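Local structure of PAN2-PAN3 deadenylation complex catalytic subunit pan2 (Neurospora crassa, 4CZW) at residues 162-167 with 177-182; 415-420 with 424-429; 118-123 with 138-143. The protein is the catalytic subunit of the PAN2-PAN3 deadenylation complex and probably shortens mRNA poly(A) tails by metal-dependent exonucleolytic cleavage to 5'-AMP. One frame throughout, in Å; residues are numbered along the deposited sequence.

Interaction 1. Residues 162-167 with 177-182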
loop_
_atom_site.group_PDB
_atom_site.type_symbol
_atom_site.label_atom_id
_atom_site.label_comp_id
_atom_site.label_asym_id
_atom_site.label_seq_id
_atom_site.Cartn_x
_atom_site.Cartn_y
_atom_site.Cartn_z
ATOM N N THR A 162 -6.485 0.308 23.715
ATOM C CA THR A 162 -5.575 -0.389 24.615
ATOM C C THR A 162 -4.240 0.345 24.701
ATOM O O THR A 162 -3.673 0.499 25.783
ATOM C CB THR A 162 -5.334 -1.840 24.156
ATOM O OG1 THR A 162 -6.580 -2.548 24.127
ATOM C CG2 THR A 162 -4.374 -2.552 25.099
ATOM N N LEU A 163 -3.752 0.800 23.551
ATOM C CA LEU A 163 -2.490 1.529 23.474
ATOM C C LEU A 163 -2.524 2.808 24.303
ATOM O O LEU A 163 -1.616 3.075 25.091
ATOM C CB LEU A 163 -2.157 1.864 22.018
ATOM C CG LEU A 163 -0.947 2.773 21.785
ATOM C CD1 LEU A 163 0.332 2.098 22.250
ATOM C CD2 LEU A 163 -0.848 3.171 20.321
ATOM N N PHE A 164 -3.580 3.595 24.124
ATOM C CA PHE A 164 -3.718 4.865 24.825
ATOM C C PHE A 164 -4.361 4.679 26.197
ATOM O O PHE A 164 -4.658 5.654 26.890
ATOM C CB PHE A 164 -4.530 5.848 23.981
ATOM C CG PHE A 164 -3.896 6.174 22.659
ATOM C CD1 PHE A 164 -2.518 6.274 22.542
ATOM C CD2 PHE A 164 -4.674 6.369 21.529
ATOM C CE1 PHE A 164 -1.930 6.570 21.327
ATOM C CE2 PHE A 164 -4.091 6.665 20.310
ATOM C CZ PHE A 164 -2.716 6.766 20.210
ATOM N N LYS A 165 -4.567 3.419 26.575
ATOM C CA LYS A 165 -5.105 3.050 27.884
ATOM C C LYS A 165 -6.428 3.742 28.198
ATOM O O LYS A 165 -6.680 4.136 29.336
ATOM C CB LYS A 165 -4.081 3.351 28.981
ATOM C CG LYS A 165 -2.828 2.497 28.895
ATOM C CD LYS A 165 -1.823 2.861 29.975
ATOM C CE LYS A 165 -0.589 1.977 29.892
ATOM N NZ LYS A 165 0.438 2.355 30.901
ATOM N N LEU A 166 -7.267 3.883 27.178
ATOM C CA LEU A 166 -8.591 4.464 27.348
ATOM C C LEU A 166 -9.551 3.427 27.921
ATOM O O LEU A 166 -9.355 2.225 27.742
ATOM C CB LEU A 166 -9.116 4.997 26.014
ATOM C CG LEU A 166 -8.218 5.996 25.282
ATOM C CD1 LEU A 166 -8.662 6.155 23.839
ATOM C CD2 LEU A 166 -8.220 7.340 25.993
ATOM N N ASN A 167 -10.584 3.893 28.615
ATOM C CA ASN A 167 -11.587 2.997 29.175
ATOM C C ASN A 167 -12.714 2.740 28.181
ATOM O O ASN A 167 -13.055 1.593 27.893
ATOM C CB ASN A 167 -12.152 3.569 30.476
ATOM C CG ASN A 167 -11.095 3.721 31.552
ATOM O OD1 ASN A 167 -10.108 2.984 31.579
ATOM N ND2 ASN A 167 -11.295 4.681 32.448
ATOM N N LYS A 177 -6.586 12.027 15.044
ATOM C CA LYS A 177 -5.875 13.255 15.371
ATOM C C LYS A 177 -4.694 12.959 16.290
ATOM O O LYS A 177 -3.609 13.515 16.125
ATOM C CB LYS A 177 -6.823 14.262 16.021
ATOM C CG LYS A 177 -6.225 15.639 16.242
ATOM C CD LYS A 177 -7.275 16.614 16.751
ATOM C CE LYS A 177 -6.693 18.003 16.946
ATOM N NZ LYS A 177 -5.591 18.002 17.946
ATOM N N ARG A 178 -4.912 12.071 17.252
ATOM C CA ARG A 178 -3.867 11.683 18.193
ATOM C C ARG A 178 -2.811 10.814 17.510
ATOM O O ARG A 178 -1.674 10.718 17.972
ATOM C CB ARG A 178 -4.480 10.945 19.389
ATOM C CG ARG A 178 -3.501 10.628 20.510
ATOM C CD ARG A 178 -4.218 10.057 21.724
ATOM N NE ARG A 178 -3.290 9.728 22.802
ATOM C CZ ARG A 178 -3.664 9.331 24.014
ATOM N NH1 ARG A 178 -4.952 9.216 24.309
ATOM N NH2 ARG A 178 -2.751 9.050 24.933
ATOM N N LEU A 179 -3.195 10.195 16.398
ATOM C CA LEU A 179 -2.315 9.277 15.684
ATOM C C LEU A 179 -1.385 9.979 14.696
ATOM O O LEU A 179 -0.222 9.600 14.558
ATOM C CB LEU A 179 -3.146 8.224 14.945
ATOM C CG LEU A 179 -3.813 7.150 15.807
ATOM C CD1 LEU A 179 -4.895 6.426 15.021
ATOM C CD2 LEU A 179 -2.779 6.163 16.325
ATOM N N LEU A 180 -1.892 11.001 14.014
ATOM C CA LEU A 180 -1.148 11.613 12.917
ATOM C C LEU A 180 -0.832 13.095 13.120
ATOM O O LEU A 180 0.139 13.605 12.561
ATOM C CB LEU A 180 -1.919 11.438 11.606
ATOM C CG LEU A 180 -2.311 10.011 11.216
ATOM C CD1 LEU A 180 -3.018 10.000 9.869
ATOM C CD2 LEU A 180 -1.094 9.096 11.198
ATOM N N GLU A 181 -1.644 13.786 13.914
ATOM C CA GLU A 181 -1.503 15.235 14.046
ATOM C C GLU A 181 -0.642 15.676 15.224
ATOM O O GLU A 181 -0.606 15.025 16.269
ATOM C CB GLU A 181 -2.877 15.897 14.172
ATOM C CG GLU A 181 -3.711 15.866 12.909
ATOM C CD GLU A 181 -4.884 16.822 12.973
ATOM O OE1 GLU A 181 -4.866 17.727 13.835
ATOM O OE2 GLU A 181 -5.825 16.670 12.167
ATOM N N THR A 182 0.050 16.795 15.038
ATOM C CA THR A 182 0.715 17.485 16.132
ATOM C C THR A 182 -0.225 18.558 16.669
ATOM O O THR A 182 -0.346 19.635 16.085
ATOM C CB THR A 182 2.042 18.130 15.691
ATOM O OG1 THR A 182 2.932 17.118 15.203
ATOM C CG2 THR A 182 2.698 18.855 16.858
#
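Phe-164 and Arg-178 form a cation-pi stack between the ends of two successive helices of the pseudo-ubiquitin-hydrolase domain, 158-163 and 172-180. The first helix closes in a Schellman motif whose C-prime residue is Lys-165 at positive phi, and Phe-164 stands at this turn.

The stack is nearly flat. Ring and guanidinium planes lie 6° apart, and Arg-178 CZ is 3.9 Å from the centroid of the Phe-164 ring, displaced toward CG and CB. Because Arg-178 CG is anti to the backbone N (chi1 -174°) and the chain stays extended as far as NE, the aliphatic stem runs along the same face before the charged end does. That adds a CH-pi contact, Arg-178 CD lying 3.7 Å from the Phe-164 ring centroid and almost on the ring normal.

Van der Waals contacts finish the interface. At the ring edge, Phe-164 CZ makes apolar contact with Leu-179 CD2 at 3.9 Å, and Leu-179 itself packs on Met-66 of helix 61-71, so the aromatic ring is linked to the helical body of the domain. Leu-166 borders the guanidinium near its plane rather than over a face: its CD2 approaches Arg-178 NH1 to 4.1 Å.

Interaction 2. Residues 415-420 with 424-429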
loop_
_atom_site.group_PDB
_atom_site.type_symbol
_atom_site.label_atom_id
_atom_site.label_comp_id
_atom_site.label_asym_id
_atom_site.label_seq_id
_atom_site.Cartn_x
_atom_site.Cartn_y
_atom_site.Cartn_z
ATOM N N PHE A 415 -23.547 -8.535 -1.543
ATOM C CA PHE A 415 -24.984 -8.780 -1.612
ATOM C C PHE A 415 -25.772 -7.582 -2.136
ATOM O O PHE A 415 -26.954 -7.703 -2.455
ATOM C CB PHE A 415 -25.515 -9.175 -0.231
ATOM C CG PHE A 415 -24.725 -10.268 0.434
ATOM C CD1 PHE A 415 -24.898 -11.590 0.064
ATOM C CD2 PHE A 415 -23.813 -9.971 1.434
ATOM C CE1 PHE A 415 -24.174 -12.597 0.676
ATOM C CE2 PHE A 415 -23.086 -10.973 2.049
ATOM C CZ PHE A 415 -23.267 -12.287 1.669
ATOM N N ARG A 416 -25.118 -6.427 -2.227
ATOM C CA ARG A 416 -25.795 -5.199 -2.633
ATOM C C ARG A 416 -26.119 -5.189 -4.126
ATOM O O ARG A 416 -25.316 -5.626 -4.949
ATOM C CB ARG A 416 -24.945 -3.979 -2.274
ATOM C CG ARG A 416 -25.618 -2.646 -2.571
ATOM C CD ARG A 416 -24.811 -1.470 -2.039
ATOM N NE ARG A 416 -24.718 -1.481 -0.581
ATOM C CZ ARG A 416 -23.651 -1.891 0.097
ATOM N NH1 ARG A 416 -22.578 -2.324 -0.551
ATOM N NH2 ARG A 416 -23.655 -1.866 1.423
ATOM N N ASP A 417 -27.304 -4.685 -4.463
ATOM C CA ASP A 417 -27.731 -4.587 -5.854
ATOM C C ASP A 417 -27.991 -3.138 -6.254
ATOM O O ASP A 417 -28.887 -2.487 -5.718
ATOM C CB ASP A 417 -28.989 -5.426 -6.090
ATOM C CG ASP A 417 -29.439 -5.409 -7.540
ATOM O OD1 ASP A 417 -28.587 -5.194 -8.428
ATOM O OD2 ASP A 417 -30.645 -5.615 -7.792
ATOM N N ASN A 418 -27.200 -2.639 -7.199
ATOM C CA ASN A 418 -27.374 -1.285 -7.714
ATOM C C ASN A 418 -27.478 -1.277 -9.234
ATOM O O ASN A 418 -27.188 -0.271 -9.883
ATOM C CB ASN A 418 -26.221 -0.386 -7.261
ATOM C CG ASN A 418 -26.181 -0.204 -5.757
ATOM O OD1 ASN A 418 -27.217 -0.193 -5.093
ATOM N ND2 ASN A 418 -24.979 -0.058 -5.210
ATOM N N ASN A 419 -27.894 -2.408 -9.795
ATOM C CA ASN A 419 -28.027 -2.552 -11.240
ATOM C C ASN A 419 -29.426 -2.168 -11.714
ATOM O O ASN A 419 -30.405 -2.834 -11.376
ATOM C CB ASN A 419 -27.698 -3.988 -11.658
ATOM C CG ASN A 419 -27.620 -4.157 -13.164
ATOM O OD1 ASN A 419 -27.531 -3.181 -13.909
ATOM N ND2 ASN A 419 -27.642 -5.404 -13.619
ATOM N N PRO A 420 -29.520 -1.084 -12.500
ATOM C CA PRO A 420 -30.800 -0.570 -13.007
ATOM C C PRO A 420 -31.506 -1.541 -13.950
ATOM O O PRO A 420 -32.730 -1.665 -13.897
ATOM C CB PRO A 420 -30.394 0.709 -13.750
ATOM C CG PRO A 420 -28.957 0.512 -14.092
ATOM C CD PRO A 420 -28.383 -0.260 -12.945
ATOM N N LYS A 424 -30.056 -9.450 -16.275
ATOM C CA LYS A 424 -28.705 -9.650 -15.762
ATOM C C LYS A 424 -28.135 -11.000 -16.184
ATOM O O LYS A 424 -28.878 -11.950 -16.428
ATOM C CB LYS A 424 -28.694 -9.537 -14.235
ATOM C CG LYS A 424 -29.315 -8.259 -13.695
ATOM C CD LYS A 424 -29.297 -8.241 -12.175
ATOM C CE LYS A 424 -29.904 -6.959 -11.626
ATOM N NZ LYS A 424 -31.325 -6.794 -12.037
ATOM N N THR A 425 -26.811 -11.076 -16.266
ATOM C CA THR A 425 -26.135 -12.327 -16.588
ATOM C C THR A 425 -25.583 -12.974 -15.323
ATOM O O THR A 425 -24.722 -13.850 -15.388
ATOM C CB THR A 425 -24.988 -12.113 -17.591
ATOM O OG1 THR A 425 -24.074 -11.139 -17.074
ATOM C CG2 THR A 425 -25.532 -11.630 -18.927
ATOM N N TYR A 426 -26.085 -12.534 -14.174
ATOM C CA TYR A 426 -25.631 -13.056 -12.892
ATOM C C TYR A 426 -26.763 -13.097 -11.874
ATOM O O TYR A 426 -27.755 -12.378 -12.001
ATOM C CB TYR A 426 -24.472 -12.212 -12.349
ATOM C CG TYR A 426 -24.835 -10.768 -12.072
ATOM C CD1 TYR A 426 -24.756 -9.808 -13.073
ATOM C CD2 TYR A 426 -25.251 -10.363 -10.809
ATOM C CE1 TYR A 426 -25.085 -8.488 -12.826
ATOM C CE2 TYR A 426 -25.584 -9.045 -10.554
ATOM C CZ TYR A 426 -25.498 -8.113 -11.565
ATOM O OH TYR A 426 -25.826 -6.800 -11.314
ATOM N N GLU A 427 -26.606 -13.947 -10.865
ATOM C CA GLU A 427 -27.558 -14.023 -9.765
ATOM C C GLU A 427 -26.824 -13.852 -8.441
ATOM O O GLU A 427 -26.093 -14.743 -8.010
ATOM C CB GLU A 427 -28.318 -15.350 -9.793
ATOM C CG GLU A 427 -29.106 -15.585 -11.071
ATOM C CD GLU A 427 -29.877 -16.891 -11.051
ATOM O OE1 GLU A 427 -30.001 -17.494 -9.964
ATOM O OE2 GLU A 427 -30.357 -17.315 -12.123
ATOM N N LEU A 428 -27.026 -12.698 -7.808
ATOM C CA LEU A 428 -26.312 -12.334 -6.587
ATOM C C LEU A 428 -26.445 -13.374 -5.481
ATOM O O LEU A 428 -27.424 -14.120 -5.426
ATOM C CB LEU A 428 -26.805 -10.980 -6.072
ATOM C CG LEU A 428 -26.488 -9.757 -6.933
ATOM C CD1 LEU A 428 -27.132 -8.515 -6.343
ATOM C CD2 LEU A 428 -24.984 -9.572 -7.062
ATOM N N LEU A 429 -25.447 -13.417 -4.604
ATOM C CA LEU A 429 -25.455 -14.333 -3.472
ATOM C C LEU A 429 -26.593 -14.012 -2.515
ATOM O O LEU A 429 -26.864 -12.846 -2.229
ATOM C CB LEU A 429 -24.121 -14.279 -2.725
ATOM C CG LEU A 429 -22.881 -14.778 -3.466
ATOM C CD1 LEU A 429 -21.631 -14.533 -2.636
ATOM C CD2 LEU A 429 -23.018 -16.253 -3.809
#
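Asn-419 and Tyr-426 meet across an irregular hairpin-like turn of the loop that joins helix 412-415 to strand 441-451 of the exonuclease domain, which carries Asp-445 and Glu-447, by similarity ligands of the catalytic metals. The two arms, 415-420 and 424-429, run nearly antiparallel, with no regular strand in either.

Asn-419 lies obliquely across the tyrosine tip, its amide plane only 18° from that of the ring. Its ND2 gives a weak, bent hydrogen bond to Tyr-426 OH, 3.2 Å long with an angle of 123° at the hydrogen. The tyrosine hydroxyl gets there with the ring's CG placed between backbone N and carbonyl carbon (chi1 62°). Lys-424 comes from the opposite direction to Asn-419, and its methylene chain runs beside the amide, CG being 3.3 Å from Asn-419 ND2. A bend at the last torsion turns the ammonium aside to bond His-421 O, while His-421 ND1 pairs with Asn-419 OD1. The turn residue thus serves both side chains.

Asp-417, set toward the second arm, also accepts from its own: OD1 takes Asn-419 N at 3.2 Å, closing an Asx turn, with the donor well above the carboxylate plane. Its OD2 stays 4.5 Å from Lys-424 NZ, opposite charges near each other but beyond a salt bridge. Leu-428 crosses this side chain at about a right angle, CD1 resting 3.6 Å from Asp-417 CB.

Farther along, Leu-429 also packs on Phe-491 of strand 490-496, tying the loop to the nuclease sheet. The Phe-415 ring presents its edge to the Leu-429 backbone: CD1 lies 3.3 Å from Leu-429 O, and CE1 is 3.8 Å from Leu-429 CB.

Interaction 3. Residues 118-123 with 138-143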
loop_
_atom_site.group_PDB
_atom_site.type_symbol
_atom_site.label_atom_id
_atom_site.label_comp_id
_atom_site.label_asym_id
_atom_site.label_seq_id
_atom_site.Cartn_x
_atom_site.Cartn_y
_atom_site.Cartn_z
ATOM N N SER A 118 -0.722 19.252 -5.809
ATOM C CA SER A 118 0.034 18.990 -4.589
ATOM C C SER A 118 1.433 18.468 -4.893
ATOM O O SER A 118 2.191 18.133 -3.982
ATOM C CB SER A 118 -0.712 17.994 -3.700
ATOM O OG SER A 118 -1.984 18.497 -3.327
ATOM N N GLY A 119 1.771 18.400 -6.177
ATOM C CA GLY A 119 3.087 17.960 -6.601
ATOM C C GLY A 119 3.383 16.515 -6.248
ATOM O O GLY A 119 4.470 16.194 -5.769
ATOM N N VAL A 120 2.412 15.639 -6.489
ATOM C CA VAL A 120 2.566 14.223 -6.178
ATOM C C VAL A 120 2.481 13.364 -7.437
ATOM O O VAL A 120 2.599 12.140 -7.375
ATOM C CB VAL A 120 1.501 13.751 -5.170
ATOM C CG1 VAL A 120 1.634 14.518 -3.864
ATOM C CG2 VAL A 120 0.107 13.919 -5.752
ATOM N N LEU A 121 2.275 14.014 -8.578
ATOM C CA LEU A 121 2.215 13.318 -9.860
ATOM C C LEU A 121 3.418 13.696 -10.720
ATOM O O LEU A 121 3.543 14.841 -11.153
ATOM C CB LEU A 121 0.908 13.643 -10.586
ATOM C CG LEU A 121 -0.377 13.359 -9.803
ATOM C CD1 LEU A 121 -1.601 13.799 -10.592
ATOM C CD2 LEU A 121 -0.475 11.885 -9.435
ATOM N N GLU A 122 4.290 12.723 -10.972
ATOM C CA GLU A 122 5.580 12.975 -11.613
ATOM C C GLU A 122 5.471 13.543 -13.029
ATOM O O GLU A 122 6.449 14.058 -13.571
ATOM C CB GLU A 122 6.409 11.686 -11.643
ATOM C CG GLU A 122 5.826 10.581 -12.511
ATOM C CD GLU A 122 6.621 9.291 -12.423
ATOM O OE1 GLU A 122 7.613 9.252 -11.666
ATOM O OE2 GLU A 122 6.252 8.314 -13.110
ATOM N N ASP A 123 4.287 13.451 -13.627
ATOM C CA ASP A 123 4.073 13.973 -14.971
ATOM C C ASP A 123 3.560 15.410 -14.944
ATOM O O ASP A 123 3.728 16.156 -15.908
ATOM C CB ASP A 123 3.093 13.086 -15.742
ATOM C CG ASP A 123 3.655 11.708 -16.029
ATOM O OD1 ASP A 123 4.894 11.578 -16.121
ATOM O OD2 ASP A 123 2.858 10.756 -16.167
ATOM N N THR A 138 3.995 12.238 1.133
ATOM C CA THR A 138 3.920 11.936 2.557
ATOM C C THR A 138 2.934 12.872 3.248
ATOM O O THR A 138 2.134 12.447 4.081
ATOM C CB THR A 138 5.298 12.053 3.235
ATOM O OG1 THR A 138 6.246 11.231 2.543
ATOM C CG2 THR A 138 5.219 11.616 4.691
HETATM N N MSE A 139 2.991 14.148 2.884
HETATM C CA MSE A 139 2.064 15.139 3.415
HETATM C C MSE A 139 0.673 14.954 2.817
HETATM O O MSE A 139 -0.335 15.089 3.512
HETATM C CB MSE A 139 2.579 16.554 3.142
HETATM C CG MSE A 139 3.882 16.885 3.856
HETATM SE SE MSE A 139 4.507 18.703 3.527
HETATM C CE MSE A 139 4.980 18.546 1.642
ATOM N N PHE A 140 0.626 14.639 1.525
ATOM C CA PHE A 140 -0.637 14.447 0.819
ATOM C C PHE A 140 -1.393 13.229 1.343
ATOM O O PHE A 140 -2.603 13.288 1.562
ATOM C CB PHE A 140 -0.390 14.303 -0.685
ATOM C CG PHE A 140 -1.647 14.254 -1.507
ATOM C CD1 PHE A 140 -2.324 15.417 -1.833
ATOM C CD2 PHE A 140 -2.145 13.045 -1.965
ATOM C CE1 PHE A 140 -3.477 15.377 -2.592
ATOM C CE2 PHE A 140 -3.300 12.998 -2.726
ATOM C CZ PHE A 140 -3.966 14.166 -3.040
ATOM N N LEU A 141 -0.675 12.127 1.544
ATOM C CA LEU A 141 -1.289 10.892 2.020
ATOM C C LEU A 141 -1.808 11.021 3.446
ATOM O O LEU A 141 -2.954 10.670 3.724
ATOM C CB LEU A 141 -0.296 9.729 1.935
ATOM C CG LEU A 141 -0.207 9.021 0.583
ATOM C CD1 LEU A 141 0.765 7.855 0.653
ATOM C CD2 LEU A 141 -1.583 8.548 0.145
ATOM N N PHE A 142 -0.965 11.524 4.344
ATOM C CA PHE A 142 -1.339 11.688 5.746
ATOM C C PHE A 142 -2.576 12.566 5.906
ATOM O O PHE A 142 -3.380 12.357 6.814
ATOM C CB PHE A 142 -0.175 12.275 6.546
ATOM C CG PHE A 142 0.743 11.239 7.130
ATOM C CD1 PHE A 142 1.462 10.389 6.307
ATOM C CD2 PHE A 142 0.890 11.120 8.502
ATOM C CE1 PHE A 142 2.307 9.435 6.842
ATOM C CE2 PHE A 142 1.734 10.169 9.042
ATOM C CZ PHE A 142 2.443 9.325 8.211
ATOM N N ASP A 143 -2.726 13.542 5.017
ATOM C CA ASP A 143 -3.886 14.424 5.039
ATOM C C ASP A 143 -5.125 13.711 4.509
ATOM O O ASP A 143 -6.202 13.799 5.095
ATOM C CB ASP A 143 -3.615 15.688 4.220
ATOM C CG ASP A 143 -4.798 16.637 4.206
ATOM O OD1 ASP A 143 -5.547 16.673 5.206
ATOM O OD2 ASP A 143 -4.980 17.347 3.195
#
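Val-120 and Ser-118 pack on Phe-140, which projects from helix 130-149 toward the loop that precedes it. The valine supplies the apolar part: its CG1 lies 3.8 Å from Phe-140 CB, and its CG2 sits over one face of the ring, the two side chains crossing at about a right angle. Ser-118 approaches the CD1 and CE1 side of the ring obliquely, OG being 3.4 Å from Phe-140 CD1. With CG anti to the backbone N (chi1 -174°), the phenylalanine reaches out from the helix, with both residues on one side of its ring plane.

A second shell fixes the loop. Ser-118 OG is hydrogen-bonded to Asn-114 O, which gives the hydroxyl a polar partner. Gly-119 O accepts from Asn-136 ND2 of the helix, and Val-120 O from Tyr-49 OH. Leu-81 of helix 81-94 also touches the Phe-140 side chain.

With an alanine in place of Phe-140, a gap would probably open beside Val-120 CG2, where the ring had been, and Ser-118 would lose its packing partner.

Here a loop packs back on the helix it leads into through an aromatic side chain and the bond to Asn-136, inside the ubiquitin-hydrolase-like domain, predicted to be a catalytically inactive scaffold.

In the fold
Interactions 3 and 1 follow each other along the ubiquitin-hydrolase-like domain, their centres 25 Å apart, and they touch: Leu-180 CD2 of interaction 1 packs on Phe-142 CE2 of interaction 3 at 3.7 Å. Interaction 2 comes later in the chain, in the connection to the exonuclease fold; its nearest atoms are about 25 Å from interaction 1 and about 24 Å from interaction 3. Each has a side chain near the zinc site of His-70, Cys-75, Cys-80 and Cys-83, without joining it: the side chain of Leu-179 is about 11 Å from that of His-70, Phe-140 about 11 Å from Cys-80, and Arg-416 about 9 Å from Cys-75.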